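Inactive glucansucrase (Lactobacillus reuteri, PDB 5JBD) is an inactive glucansucrase homologue of glycosyl hydrolase family 70, in the TIM-barrel clan, and carries a bound calcium ion. Local coordinates at residues M132-N135 / L136-V139; Q477-S480 / I481-A485; T590-S593 / N594-K598; M709-R712 / Y713-G716. All coordinates share one frame; numbering follows the deposited sequence.

Contact 1 (M132-N135 / L136-V139); sequences MAQN and LRYV
Arg137 and Gln134, one helical turn apart, join their polar ends: Arg137 NH2 donates to Gln134 OE1 at 3.0 Å. The acceptor lies close to the guanidinium plane, at its edge, but the donor stands above the amide plane and not on a lone pair, and the two flat groups are turned 90° to each other. A bridging water completes the pairing, accepting from Gln134 NE2 and from Arg137 NE at 3.0 Å each. Both ends have further partners, since Gln134 OE1 also accepts from Asn36 ND2, while Arg137 NH1 donates to Met84 O. The long, multiply donating arginine thus suits a place where helix, loop and water must all be reached.

The bend of the Gln134 chain at chi2 (52°) folds its amide back toward Tyr138, whose ring plane is only 24° from that of the amide. NE2 sits over the ring face, 3.0 Å from Tyr138 CE1, a tight approach. At the ring edge lies Asn135 OD1, 3.7 Å from Tyr138 CD2. Beneath the side chains run the regular helical bonds from residue i+4 to i, with Leu136 N to Met132 O the shortest at 2.8 Å. Ala133, small enough to let the guanidinium pass, has its CB 4.1 Å from Arg137 NH1.

All of this belongs to helix 126-147. Met132, Ala133 and Leu136 turn nonpolar surface to helix 90-101, where Leu136 rests on Phe96 and Phe100, while Arg137 reaches across to the loop residues Asn36 and Tyr85.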
ATOM      1  N   MET A 132      44.323 -16.871  20.234  1.00 51.08           N
ATOM      2  CA  MET A 132      43.284 -16.217  21.041  1.00 50.80           C
ATOM      3  C   MET A 132      41.883 -16.742  20.692  1.00 47.70           C
ATOM      4  O   MET A 132      41.083 -16.999  21.587  1.00 45.38           O
ATOM      5  CB  MET A 132      43.323 -14.694  20.884  1.00 53.26           C
ATOM      6  CG  MET A 132      44.552 -14.051  21.499  1.00 56.13           C
ATOM      7  SD  MET A 132      44.573 -12.269  21.231  1.00 60.87           S
ATOM      8  CE  MET A 132      45.591 -11.689  22.590  1.00 62.83           C
ATOM      9  N   ALA A 133      41.603 -16.923  19.399  1.00 46.22           N
ATOM     10  CA  ALA A 133      40.310 -17.467  18.964  1.00 44.24           C
ATOM     11  C   ALA A 133      40.072 -18.904  19.467  1.00 43.00           C
ATOM     12  O   ALA A 133      38.965 -19.229  19.880  1.00 41.61           O
ATOM     13  CB  ALA A 133      40.176 -17.406  17.449  1.00 44.37           C
ATOM     14  N   GLN A 134      41.106 -19.746  19.436  1.00 42.32           N
ATOM     15  CA  GLN A 134      40.995 -21.114  19.944  1.00 42.62           C
ATOM     16  C   GLN A 134      40.740 -21.121  21.459  1.00 42.14           C
ATOM     17  O   GLN A 134      39.877 -21.858  21.960  1.00 40.80           O
ATOM     18  CB  GLN A 134      42.256 -21.938  19.617  1.00 43.48           C
ATOM     19  CG  GLN A 134      42.203 -23.403  20.067  1.00 43.75           C
ATOM     20  CD  GLN A 134      40.946 -24.135  19.588  1.00 42.34           C
ATOM     21  OE1 GLN A 134      40.892 -24.651  18.469  1.00 42.16           O
ATOM     22  NE2 GLN A 134      39.943 -24.196  20.446  1.00 42.46           N
ATOM     23  N   ASN A 135      41.494 -20.293  22.167  1.00 43.07           N
ATOM     24  CA  ASN A 135      41.320 -20.120  23.610  1.00 44.59           C
ATOM     25  C   ASN A 135      39.943 -19.548  23.963  1.00 43.82           C
ATOM     26  O   ASN A 135      39.342 -19.971  24.953  1.00 44.66           O
ATOM     27  CB  ASN A 135      42.465 -19.268  24.196  1.00 46.02           C
ATOM     28  CG  ASN A 135      43.748 -20.081  24.385  1.00 47.31           C
ATOM     29  OD1 ASN A 135      43.709 -21.266  24.674  1.00 47.45           O
ATOM     30  ND2 ASN A 135      44.878 -19.435  24.235  1.00 48.59           N
ATOM     31  N   LEU A 136      39.440 -18.623  23.150  1.00 42.36           N
ATOM     32  CA  LEU A 136      38.096 -18.099  23.348  1.00 41.93           C
ATOM     33  C   LEU A 136      37.023 -19.181  23.164  1.00 40.43           C
ATOM     34  O   LEU A 136      36.060 -19.223  23.919  1.00 40.34           O
ATOM     35  CB  LEU A 136      37.822 -16.923  22.415  1.00 41.44           C
ATOM     36  CG  LEU A 136      36.431 -16.269  22.521  1.00 40.52           C
ATOM     37  CD1 LEU A 136      36.107 -15.803  23.938  1.00 40.73           C
ATOM     38  CD2 LEU A 136      36.348 -15.124  21.544  1.00 40.10           C
ATOM     39  N   ARG A 137      37.198 -20.069  22.190  1.00 40.23           N
ATOM     40  CA  ARG A 137      36.270 -21.187  22.034  1.00 39.11           C
ATOM     41  C   ARG A 137      36.178 -22.048  23.314  1.00 39.81           C
ATOM     42  O   ARG A 137      35.074 -22.421  23.719  1.00 38.01           O
ATOM     43  CB  ARG A 137      36.599 -22.027  20.804  1.00 38.89           C
ATOM     44  CG  ARG A 137      36.271 -21.317  19.499  1.00 38.16           C
ATOM     45  CD  ARG A 137      36.286 -22.279  18.324  1.00 38.25           C
ATOM     46  NE  ARG A 137      37.642 -22.691  17.934  1.00 39.06           N
ATOM     47  CZ  ARG A 137      38.450 -21.992  17.126  1.00 38.94           C
ATOM     48  NH1 ARG A 137      38.072 -20.845  16.574  1.00 38.46           N
ATOM     49  NH2 ARG A 137      39.659 -22.461  16.850  1.00 39.77           N
ATOM     50  N   TYR A 138      37.318 -22.308  23.962  1.00 40.18           N
ATOM     51  CA  TYR A 138      37.345 -23.038  25.243  1.00 41.58           C
ATOM     52  C   TYR A 138      36.553 -22.273  26.322  1.00 40.85           C
ATOM     53  O   TYR A 138      35.766 -22.860  27.060  1.00 40.17           O
ATOM     54  CB  TYR A 138      38.794 -23.309  25.721  1.00 42.80           C
ATOM     55  CG  TYR A 138      39.684 -24.073  24.749  1.00 44.50           C
ATOM     56  CD1 TYR A 138      39.175 -25.088  23.924  1.00 44.47           C
ATOM     57  CD2 TYR A 138      41.053 -23.791  24.659  1.00 46.50           C
ATOM     58  CE1 TYR A 138      39.990 -25.782  23.039  1.00 45.32           C
ATOM     59  CE2 TYR A 138      41.876 -24.481  23.766  1.00 47.02           C
ATOM     60  CZ  TYR A 138      41.337 -25.470  22.957  1.00 46.47           C
ATOM     61  OH  TYR A 138      42.123 -26.141  22.055  1.00 47.67           O
ATOM     62  N   VAL A 139      36.740 -20.954  26.365  1.00 41.19           N
ATOM     63  CA  VAL A 139      36.034 -20.090  27.326  1.00 41.02           C
ATOM     64  C   VAL A 139      34.534 -20.034  26.999  1.00 39.35           C
ATOM     65  O   VAL A 139      33.713 -20.085  27.900  1.00 40.05           O
ATOM     66  CB  VAL A 139      36.676 -18.678  27.400  1.00 41.51           C
ATOM     67  CG1 VAL A 139      35.854 -17.729  28.274  1.00 41.23           C
ATOM     68  CG2 VAL A 139      38.112 -18.780  27.930  1.00 42.76           C
TER
HETATM   69  O   HOH W   1      37.523 -25.430  19.239  1.00 31.51           O

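Contact 2 (Q477-S480 / I481-A485)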
ATOM      1  N   GLN A 477     -17.300   3.211  16.478  1.00 31.54           N
ATOM      2  CA  GLN A 477     -17.760   3.577  17.844  1.00 35.13           C
ATOM      3  C   GLN A 477     -17.882   5.085  18.101  1.00 35.19           C
ATOM      4  O   GLN A 477     -18.704   5.482  18.923  1.00 33.21           O
ATOM      5  CB  GLN A 477     -16.849   2.993  18.937  1.00 39.93           C
ATOM      6  CG  GLN A 477     -16.766   1.475  18.998  1.00 46.54           C
ATOM      7  CD  GLN A 477     -18.087   0.756  18.805  1.00 52.88           C
ATOM      8  OE1 GLN A 477     -18.949   0.747  19.689  1.00 59.09           O
ATOM      9  NE2 GLN A 477     -18.249   0.139  17.631  1.00 54.88           N
ATOM     10  N   GLU A 478     -17.067   5.907  17.429  1.00 32.27           N
ATOM     11  CA  GLU A 478     -17.046   7.366  17.648  1.00 32.53           C
ATOM     12  C   GLU A 478     -17.187   8.112  16.325  1.00 31.66           C
ATOM     13  O   GLU A 478     -16.339   7.968  15.439  1.00 30.20           O
ATOM     14  CB  GLU A 478     -15.727   7.794  18.298  1.00 32.21           C
ATOM     15  CG  GLU A 478     -15.538   7.322  19.732  1.00 33.12           C
ATOM     16  CD  GLU A 478     -14.168   7.672  20.309  1.00 34.09           C
ATOM     17  OE1 GLU A 478     -13.395   8.438  19.692  1.00 34.26           O
ATOM     18  OE2 GLU A 478     -13.852   7.171  21.408  1.00 36.32           O
ATOM     19  N   LYS A 479     -18.235   8.913  16.200  1.00 32.71           N
ATOM     20  CA  LYS A 479     -18.382   9.778  15.038  1.00 32.19           C
ATOM     21  C   LYS A 479     -17.355  10.914  15.066  1.00 31.94           C
ATOM     22  O   LYS A 479     -17.031  11.466  16.133  1.00 29.00           O
ATOM     23  CB  LYS A 479     -19.791  10.369  14.972  1.00 34.53           C
ATOM     24  CG  LYS A 479     -20.887   9.352  14.728  1.00 36.55           C
ATOM     25  CD  LYS A 479     -22.239  10.033  14.867  1.00 38.86           C
ATOM     26  CE  LYS A 479     -23.377   9.096  14.508  1.00 42.55           C
ATOM     27  NZ  LYS A 479     -24.673   9.822  14.617  1.00 43.44           N
ATOM     28  N   SER A 480     -16.873  11.279  13.881  1.00 30.10           N
ATOM     29  CA  SER A 480     -15.984  12.430  13.717  1.00 30.20           C
ATOM     30  C   SER A 480     -16.777  13.720  13.893  1.00 29.59           C
ATOM     31  O   SER A 480     -17.993  13.762  13.702  1.00 30.16           O
ATOM     32  CB  SER A 480     -15.339  12.417  12.319  1.00 30.06           C
ATOM     33  OG  SER A 480     -14.784  13.683  11.984  1.00 31.70           O
ATOM     34  N   ILE A 481     -16.077  14.790  14.228  1.00 30.23           N
ATOM     35  CA  ILE A 481     -16.674  16.137  14.183  1.00 32.16           C
ATOM     36  C   ILE A 481     -17.365  16.438  12.833  1.00 30.01           C
ATOM     37  O   ILE A 481     -18.350  17.181  12.784  1.00 31.49           O
ATOM     38  CB  ILE A 481     -15.587  17.216  14.513  1.00 34.24           C
ATOM     39  CG1 ILE A 481     -16.190  18.613  14.679  1.00 39.22           C
ATOM     40  CG2 ILE A 481     -14.422  17.201  13.515  1.00 32.80           C
ATOM     41  CD1 ILE A 481     -15.185  19.703  15.033  1.00 43.13           C
ATOM     42  N   TYR A 482     -16.858  15.871  11.741  1.00 27.43           N
ATOM     43  CA  TYR A 482     -17.419  16.156  10.410  1.00 26.29           C
ATOM     44  C   TYR A 482     -18.554  15.229   9.962  1.00 25.38           C
ATOM     45  O   TYR A 482     -19.056  15.388   8.852  1.00 25.15           O
ATOM     46  CB  TYR A 482     -16.304  16.166   9.363  1.00 25.47           C
ATOM     47  CG  TYR A 482     -15.198  17.136   9.673  1.00 26.13           C
ATOM     48  CD1 TYR A 482     -15.477  18.491   9.896  1.00 25.43           C
ATOM     49  CD2 TYR A 482     -13.857  16.720   9.748  1.00 25.91           C
ATOM     50  CE1 TYR A 482     -14.461  19.382  10.198  1.00 25.42           C
ATOM     51  CE2 TYR A 482     -12.838  17.618  10.054  1.00 26.37           C
ATOM     52  CZ  TYR A 482     -13.151  18.953  10.264  1.00 26.06           C
ATOM     53  OH  TYR A 482     -12.139  19.854  10.551  1.00 25.72           O
ATOM     54  N   TYR A 483     -18.985  14.295  10.815  1.00 25.84           N
ATOM     55  CA  TYR A 483     -20.039  13.324  10.434  1.00 25.93           C
ATOM     56  C   TYR A 483     -21.330  14.006   9.947  1.00 26.42           C
ATOM     57  O   TYR A 483     -21.883  13.630   8.895  1.00 24.01           O
ATOM     58  CB  TYR A 483     -20.350  12.346  11.595  1.00 26.66           C
ATOM     59  CG  TYR A 483     -21.449  11.327  11.283  1.00 27.25           C
ATOM     60  CD1 TYR A 483     -22.799  11.662  11.404  1.00 27.63           C
ATOM     61  CD2 TYR A 483     -21.135  10.036  10.849  1.00 26.80           C
ATOM     62  CE1 TYR A 483     -23.798  10.758  11.100  1.00 28.72           C
ATOM     63  CE2 TYR A 483     -22.131   9.119  10.569  1.00 27.91           C
ATOM     64  CZ  TYR A 483     -23.455   9.483  10.701  1.00 29.03           C
ATOM     65  OH  TYR A 483     -24.450   8.595  10.423  1.00 30.86           O
ATOM     66  N   ASP A 484     -21.817  14.994  10.700  1.00 26.82           N
ATOM     67  CA  ASP A 484     -23.117  15.598  10.378  1.00 27.15           C
ATOM     68  C   ASP A 484     -23.079  16.317   9.022  1.00 26.79           C
ATOM     69  O   ASP A 484     -23.994  16.166   8.201  1.00 27.13           O
ATOM     70  CB  ASP A 484     -23.579  16.556  11.481  1.00 28.90           C
ATOM     71  CG  ASP A 484     -24.091  15.839  12.726  1.00 30.52           C
ATOM     72  OD1 ASP A 484     -24.410  14.637  12.676  1.00 30.15           O
ATOM     73  OD2 ASP A 484     -24.181  16.504  13.768  1.00 31.80           O
ATOM     74  N   ALA A 485     -22.015  17.075   8.784  1.00 25.89           N
ATOM     75  CA  ALA A 485     -21.868  17.812   7.539  1.00 25.77           C
ATOM     76  C   ALA A 485     -21.766  16.886   6.348  1.00 24.59           C
ATOM     77  O   ALA A 485     -22.499  17.042   5.368  1.00 24.74           O
ATOM     78  CB  ALA A 485     -20.640  18.712   7.595  1.00 25.49           C
TER
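Ser480 and Tyr482 form an ST turn at the entrance to helix 483-496, coinciding with a type I beta turn from Ser480 to Tyr483. Two hydrogen bonds define the pair of turns. Tyr482 N donates to Ser480 OG at 3.0 Å and nearly straight (169°), a capping bond that satisfies an amide which has no earlier helical carbonyl to meet. With OG anti to its own backbone N (chi1 163°), the hydroxyl swings forward over the following peptides. Tyr483 N closes the beta turn on Ser480 O at 3.1 Å, approaching from above the carbonyl plane. Serine suits the place, being short and polar; its OG has a further, weak bond with Asp467 O.

Nonpolar packing surrounds the cap. Ile481 CG2 lies over the centre of the Tyr482 ring, and that ring also packs on Val446 and Pro447 of helix 446-455.

The remaining interactions are those of a lysine laid over an aromatic face. The Lys479 chain, extended beyond CG, crosses the Tyr483 ring obliquely; its ammonium makes an off-centre cation-pi contact, with NZ 4.3 Å from the ring centroid. The adjoining methylene is placed more squarely over that face, Lys479 CE making a CH-pi contact 3.9 Å from the Tyr483 centroid.

Contact 3 (T590-S593 / N594-K598); sequences TTDS and NGILK
A tight type I beta turn, Asp592 to Gly595, reverses the chain between strands 588-590 and 596-605, and Asp592 binds Ile596 across it. Gly595 N donates to Asp592 O at 3.1 Å to close the turn, and Asp592 N donates to Ile596 O at 3.0 Å one step further on. Gly595 takes a positive phi (88°), where a CB would press against the carbonyl of the preceding residue; glycine therefore fits this position.

The Asp592 side chain ties the turn together from within. Its CG stands between the backbone N and the carbonyl carbon (chi1 71°), which folds the carboxylate over the turn. OD1 is gripped twice, by Asn594 N and Ile596 N, both 2.9 Å from Asp592 OD1, one from each face of the carboxylate plane. The bond to Asn594 N makes an Asx turn, and aspartate is the right length for it. A water links Asp592 OD2 to Asn594 ND2, while Asn594 OD1 accepts from Arg558 NH1.

Packing continues along the two arms. Asp592 and Ile596 lie side by side, with Ile596 CB 3.4 Å from OD1 of Asp592. Farther back, Thr591 CG2 touches Leu597 CD1 at 3.9 Å, the side chains crossing at about a right angle, and Thr591 OG1 bonds to His560 O and Gln563 N. Beta-branched and nonpolar residues suit these flanks: Ile596 packs on Ala553 of strand 550-555, and Leu597 on Met556. The pattern is that of a type I turn followed by a G1 beta bulge.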
ATOM      1  N   THR A 590     -36.543  32.115  -2.471  1.00 31.22           N
ATOM      2  CA  THR A 590     -37.246  31.847  -3.726  1.00 31.12           C
ATOM      3  C   THR A 590     -36.548  32.528  -4.889  1.00 32.01           C
ATOM      4  O   THR A 590     -36.184  33.714  -4.793  1.00 31.42           O
ATOM      5  CB  THR A 590     -38.711  32.321  -3.651  1.00 31.24           C
ATOM      6  OG1 THR A 590     -39.333  31.731  -2.524  1.00 30.69           O
ATOM      7  CG2 THR A 590     -39.500  31.927  -4.889  1.00 31.85           C
ATOM      8  N   THR A 591     -36.368  31.794  -5.990  1.00 29.43           N
ATOM      9  CA  THR A 591     -35.782  32.366  -7.207  1.00 30.61           C
ATOM     10  C   THR A 591     -36.716  33.375  -7.878  1.00 31.43           C
ATOM     11  O   THR A 591     -37.938  33.282  -7.742  1.00 30.97           O
ATOM     12  CB  THR A 591     -35.427  31.300  -8.278  1.00 29.63           C
ATOM     13  OG1 THR A 591     -36.592  30.533  -8.632  1.00 29.21           O
ATOM     14  CG2 THR A 591     -34.315  30.393  -7.775  1.00 28.76           C
ATOM     15  N   ASP A 592     -36.125  34.299  -8.629  1.00 32.30           N
ATOM     16  CA  ASP A 592     -36.901  35.263  -9.419  1.00 34.86           C
ATOM     17  C   ASP A 592     -37.413  34.597 -10.699  1.00 34.95           C
ATOM     18  O   ASP A 592     -37.226  33.385 -10.908  1.00 31.18           O
ATOM     19  CB  ASP A 592     -36.100  36.563  -9.678  1.00 34.57           C
ATOM     20  CG  ASP A 592     -34.932  36.387 -10.654  1.00 34.44           C
ATOM     21  OD1 ASP A 592     -34.786  35.329 -11.326  1.00 29.07           O
ATOM     22  OD2 ASP A 592     -34.159  37.359 -10.751  1.00 33.39           O
ATOM     23  N   SER A 593     -38.045  35.379 -11.568  1.00 32.40           N
ATOM     24  CA  SER A 593     -38.684  34.816 -12.756  1.00 33.85           C
ATOM     25  C   SER A 593     -37.694  34.352 -13.828  1.00 33.16           C
ATOM     26  O   SER A 593     -38.112  33.806 -14.849  1.00 30.84           O
ATOM     27  CB  SER A 593     -39.677  35.829 -13.341  1.00 37.20           C
ATOM     28  OG  SER A 593     -38.979  36.975 -13.799  1.00 38.28           O
ATOM     29  N   ASN A 594     -36.394  34.565 -13.597  1.00 32.50           N
ATOM     30  CA  ASN A 594     -35.337  34.084 -14.485  1.00 31.69           C
ATOM     31  C   ASN A 594     -34.561  32.890 -13.934  1.00 31.06           C
ATOM     32  O   ASN A 594     -33.700  32.369 -14.618  1.00 31.33           O
ATOM     33  CB  ASN A 594     -34.363  35.231 -14.749  1.00 32.16           C
ATOM     34  CG  ASN A 594     -34.992  36.334 -15.554  1.00 32.73           C
ATOM     35  OD1 ASN A 594     -35.556  36.108 -16.621  1.00 33.23           O
ATOM     36  ND2 ASN A 594     -34.910  37.535 -15.033  1.00 34.20           N
ATOM     37  N   GLY A 595     -34.867  32.468 -12.711  1.00 30.91           N
ATOM     38  CA  GLY A 595     -34.145  31.394 -12.037  1.00 30.30           C
ATOM     39  C   GLY A 595     -32.927  31.858 -11.253  1.00 29.96           C
ATOM     40  O   GLY A 595     -32.056  31.056 -10.973  1.00 28.03           O
ATOM     41  N   ILE A 596     -32.873  33.147 -10.891  1.00 30.37           N
ATOM     42  CA  ILE A 596     -31.764  33.701 -10.104  1.00 30.28           C
ATOM     43  C   ILE A 596     -32.091  33.640  -8.618  1.00 29.59           C
ATOM     44  O   ILE A 596     -33.157  34.081  -8.208  1.00 31.31           O
ATOM     45  CB  ILE A 596     -31.456  35.170 -10.488  1.00 29.95           C
ATOM     46  CG1 ILE A 596     -31.166  35.284 -11.985  1.00 31.12           C
ATOM     47  CG2 ILE A 596     -30.286  35.707  -9.671  1.00 31.13           C
ATOM     48  CD1 ILE A 596     -30.053  34.379 -12.493  1.00 32.00           C
ATOM     49  N   LEU A 597     -31.167  33.101  -7.823  1.00 30.04           N
ATOM     50  CA  LEU A 597     -31.292  33.075  -6.368  1.00 31.08           C
ATOM     51  C   LEU A 597     -30.357  34.109  -5.722  1.00 30.89           C
ATOM     52  O   LEU A 597     -29.153  34.098  -5.967  1.00 30.75           O
ATOM     53  CB  LEU A 597     -30.972  31.671  -5.832  1.00 30.99           C
ATOM     54  CG  LEU A 597     -31.398  31.409  -4.388  1.00 31.32           C
ATOM     55  CD1 LEU A 597     -32.912  31.328  -4.291  1.00 32.76           C
ATOM     56  CD2 LEU A 597     -30.752  30.141  -3.850  1.00 33.45           C
ATOM     57  N   LYS A 598     -30.923  34.965  -4.874  1.00 33.00           N
ATOM     58  CA  LYS A 598     -30.202  36.054  -4.200  1.00 34.86           C
ATOM     59  C   LYS A 598     -29.813  35.615  -2.799  1.00 32.27           C
ATOM     60  O   LYS A 598     -30.682  35.298  -2.000  1.00 32.93           O
ATOM     61  CB  LYS A 598     -31.123  37.308  -4.081  1.00 38.86           C
ATOM     62  CG  LYS A 598     -30.989  38.340  -5.212  1.00 47.55           C
ATOM     63  CD  LYS A 598     -29.945  39.405  -4.851  1.00 56.40           C
ATOM     64  CE  LYS A 598     -28.943  39.631  -5.963  1.00 57.31           C
ATOM     65  NZ  LYS A 598     -27.800  40.471  -5.527  1.00 61.05           N
TER
HETATM   66  O   HOH W   2     -33.834  35.066  -4.242  1.00 33.42           O
HETATM   67  O   HOH W   3     -32.881  38.079 -13.088  1.00 35.43           O

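Contact 4 (M709-R712 / Y713-G716); sequences MTDR and YNLG
Asp711 OD1 is gripped by two consecutive backbone amides, Tyr713 N at 3.0 Å and Asn714 N at 3.1 Å. The two arrive differently: Tyr713 N meets Asp711 OD1 on the anti side, close to the carboxylate plane, while Asn714 N comes from well above that plane. Putting CG anti to the backbone N (chi1 -168°) carries the Asp711 carboxylate forward under the bend that follows. The other oxygen, OD2, accepts from Gly796 N, so the acid also ties this loop to helix 794-800. A short side chain with two acceptor atoms is what such a buried cluster of amides needs.

A further bond lies just beyond, where Asn714 OD1 accepts from Gly716 N at 2.8 Å, in the carbonyl plane. Gly716 has a positive phi (101°), at which a CB would crowd the preceding carbonyl oxygen, so a residue without one fits. Asn714 CB rests 3.6 Å from Asp711 CG, and the amide is turned 80° from the carboxylate.

Beyond these bonds the arms touch lightly: Leu715 CD1 lies 3.9 Å from Arg712 O in plain van der Waals contact, and that oxygen accepts from Trp258 NE1. Tyr713 instead faces helix 249-263: its hydroxyl bonds to Glu254 OE2 and Asn257 ND2, and its ring packs edge-to-face with Phe261. The extended Arg712 side chain comes to about 10 Å from the bound calcium ion. Asp711 and Asn714 each bond to the amide two residues on, giving two successive Asx turns in a buried loop between strand 696-697 and helix 727-739.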
ATOM      1  N   MET A 709       1.431  -8.475   3.021  1.00 30.48           N
ATOM      2  CA  MET A 709       0.756  -9.763   3.214  1.00 32.07           C
ATOM      3  C   MET A 709       1.675 -10.937   2.907  1.00 34.97           C
ATOM      4  O   MET A 709       2.553 -10.846   2.053  1.00 36.22           O
ATOM      5  CB  MET A 709      -0.566  -9.843   2.415  1.00 31.91           C
ATOM      6  CG  MET A 709      -0.489 -10.335   0.964  1.00 32.19           C
ATOM      7  SD  MET A 709       0.645  -9.360  -0.028  1.00 37.42           S
ATOM      8  CE  MET A 709      -0.500  -8.098  -0.616  1.00 35.59           C
ATOM      9  N   THR A 710       1.453 -12.027   3.644  1.00 34.63           N
ATOM     10  CA  THR A 710       2.187 -13.274   3.505  1.00 38.19           C
ATOM     11  C   THR A 710       1.397 -14.349   2.765  1.00 37.66           C
ATOM     12  O   THR A 710       1.981 -15.360   2.382  1.00 42.48           O
ATOM     13  CB  THR A 710       2.559 -13.832   4.903  1.00 38.42           C
ATOM     14  OG1 THR A 710       1.365 -14.026   5.686  1.00 37.57           O
ATOM     15  CG2 THR A 710       3.470 -12.859   5.639  1.00 38.84           C
ATOM     16  N   ASP A 711       0.080 -14.158   2.607  1.00 33.40           N
ATOM     17  CA  ASP A 711      -0.792 -15.156   1.973  1.00 33.39           C
ATOM     18  C   ASP A 711      -1.957 -14.453   1.259  1.00 29.53           C
ATOM     19  O   ASP A 711      -2.825 -13.878   1.907  1.00 28.74           O
ATOM     20  CB  ASP A 711      -1.313 -16.164   3.028  1.00 33.22           C
ATOM     21  CG  ASP A 711      -1.974 -17.396   2.414  1.00 35.34           C
ATOM     22  OD1 ASP A 711      -2.611 -17.300   1.332  1.00 33.33           O
ATOM     23  OD2 ASP A 711      -1.858 -18.501   3.015  1.00 32.74           O
ATOM     24  N   ARG A 712      -1.956 -14.528  -0.072  1.00 28.35           N
ATOM     25  CA  ARG A 712      -2.935 -13.839  -0.930  1.00 27.64           C
ATOM     26  C   ARG A 712      -4.318 -14.495  -0.951  1.00 27.35           C
ATOM     27  O   ARG A 712      -5.287 -13.874  -1.393  1.00 29.28           O
ATOM     28  CB  ARG A 712      -2.437 -13.791  -2.369  1.00 27.83           C
ATOM     29  CG  ARG A 712      -1.284 -12.839  -2.632  1.00 27.14           C
ATOM     30  CD  ARG A 712      -0.946 -12.906  -4.112  1.00 28.18           C
ATOM     31  NE  ARG A 712      -0.064 -11.843  -4.576  1.00 28.52           N
ATOM     32  CZ  ARG A 712       0.237 -11.619  -5.860  1.00 29.05           C
ATOM     33  NH1 ARG A 712      -0.259 -12.389  -6.828  1.00 29.19           N
ATOM     34  NH2 ARG A 712       1.044 -10.616  -6.173  1.00 29.90           N
ATOM     35  N   TYR A 713      -4.412 -15.738  -0.483  1.00 27.95           N
ATOM     36  CA  TYR A 713      -5.670 -16.478  -0.504  1.00 27.88           C
ATOM     37  C   TYR A 713      -6.310 -16.711   0.858  1.00 29.42           C
ATOM     38  O   TYR A 713      -7.501 -16.994   0.906  1.00 33.03           O
ATOM     39  CB  TYR A 713      -5.470 -17.817  -1.215  1.00 27.87           C
ATOM     40  CG  TYR A 713      -5.191 -17.648  -2.688  1.00 26.22           C
ATOM     41  CD1 TYR A 713      -3.889 -17.483  -3.165  1.00 25.22           C
ATOM     42  CD2 TYR A 713      -6.228 -17.628  -3.613  1.00 26.40           C
ATOM     43  CE1 TYR A 713      -3.639 -17.314  -4.521  1.00 24.47           C
ATOM     44  CE2 TYR A 713      -5.979 -17.464  -4.974  1.00 26.04           C
ATOM     45  CZ  TYR A 713      -4.685 -17.310  -5.421  1.00 24.02           C
ATOM     46  OH  TYR A 713      -4.471 -17.144  -6.774  1.00 25.35           O
ATOM     47  N   ASN A 714      -5.544 -16.622   1.942  1.00 28.84           N
ATOM     48  CA  ASN A 714      -6.097 -16.794   3.282  1.00 29.96           C
ATOM     49  C   ASN A 714      -6.564 -15.425   3.749  1.00 27.66           C
ATOM     50  O   ASN A 714      -5.745 -14.587   4.117  1.00 28.00           O
ATOM     51  CB  ASN A 714      -5.030 -17.386   4.230  1.00 30.94           C
ATOM     52  CG  ASN A 714      -5.561 -17.700   5.624  1.00 32.94           C
ATOM     53  OD1 ASN A 714      -6.538 -17.113   6.098  1.00 33.66           O
ATOM     54  ND2 ASN A 714      -4.923 -18.663   6.282  1.00 35.59           N
ATOM     55  N   LEU A 715      -7.882 -15.213   3.776  1.00 27.85           N
ATOM     56  CA  LEU A 715      -8.461 -13.952   4.273  1.00 28.07           C
ATOM     57  C   LEU A 715      -8.902 -14.015   5.746  1.00 29.15           C
ATOM     58  O   LEU A 715      -9.783 -13.268   6.176  1.00 27.77           O
ATOM     59  CB  LEU A 715      -9.609 -13.455   3.364  1.00 29.26           C
ATOM     60  CG  LEU A 715      -9.322 -12.894   1.944  1.00 30.68           C
ATOM     61  CD1 LEU A 715      -8.077 -13.488   1.332  1.00 31.00           C
ATOM     62  CD2 LEU A 715     -10.474 -12.923   0.932  1.00 30.28           C
ATOM     63  N   GLY A 716      -8.256 -14.892   6.518  1.00 29.78           N
ATOM     64  CA  GLY A 716      -8.490 -15.018   7.943  1.00 31.37           C
ATOM     65  C   GLY A 716      -9.384 -16.202   8.283  1.00 32.51           C
ATOM     66  O   GLY A 716     -10.247 -16.596   7.492  1.00 33.63           O
TER

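Overall arrangement
The four contacts follow one another along the chain in the order 1 to 4, each closing before the next opens, and none touches another. Contact 4 lies nearest the middle, about 15 Å from the centre of the chain, in a loop between two strands of the parallel barrel sheet, 688-691 and 743-748. The centres of contact 2, at the start of helix 483-496, and contact 4 are about 32 Å apart. Those of contacts 2 and 3 are about 34 Å apart. Contact 1, on helix 126-147, and contact 3, in a turn among antiparallel strands, lie on opposite sides, their centres about 96 Å apart. Together they sample an elongated molecule: peripheral helices, barrel region and beta-rich end.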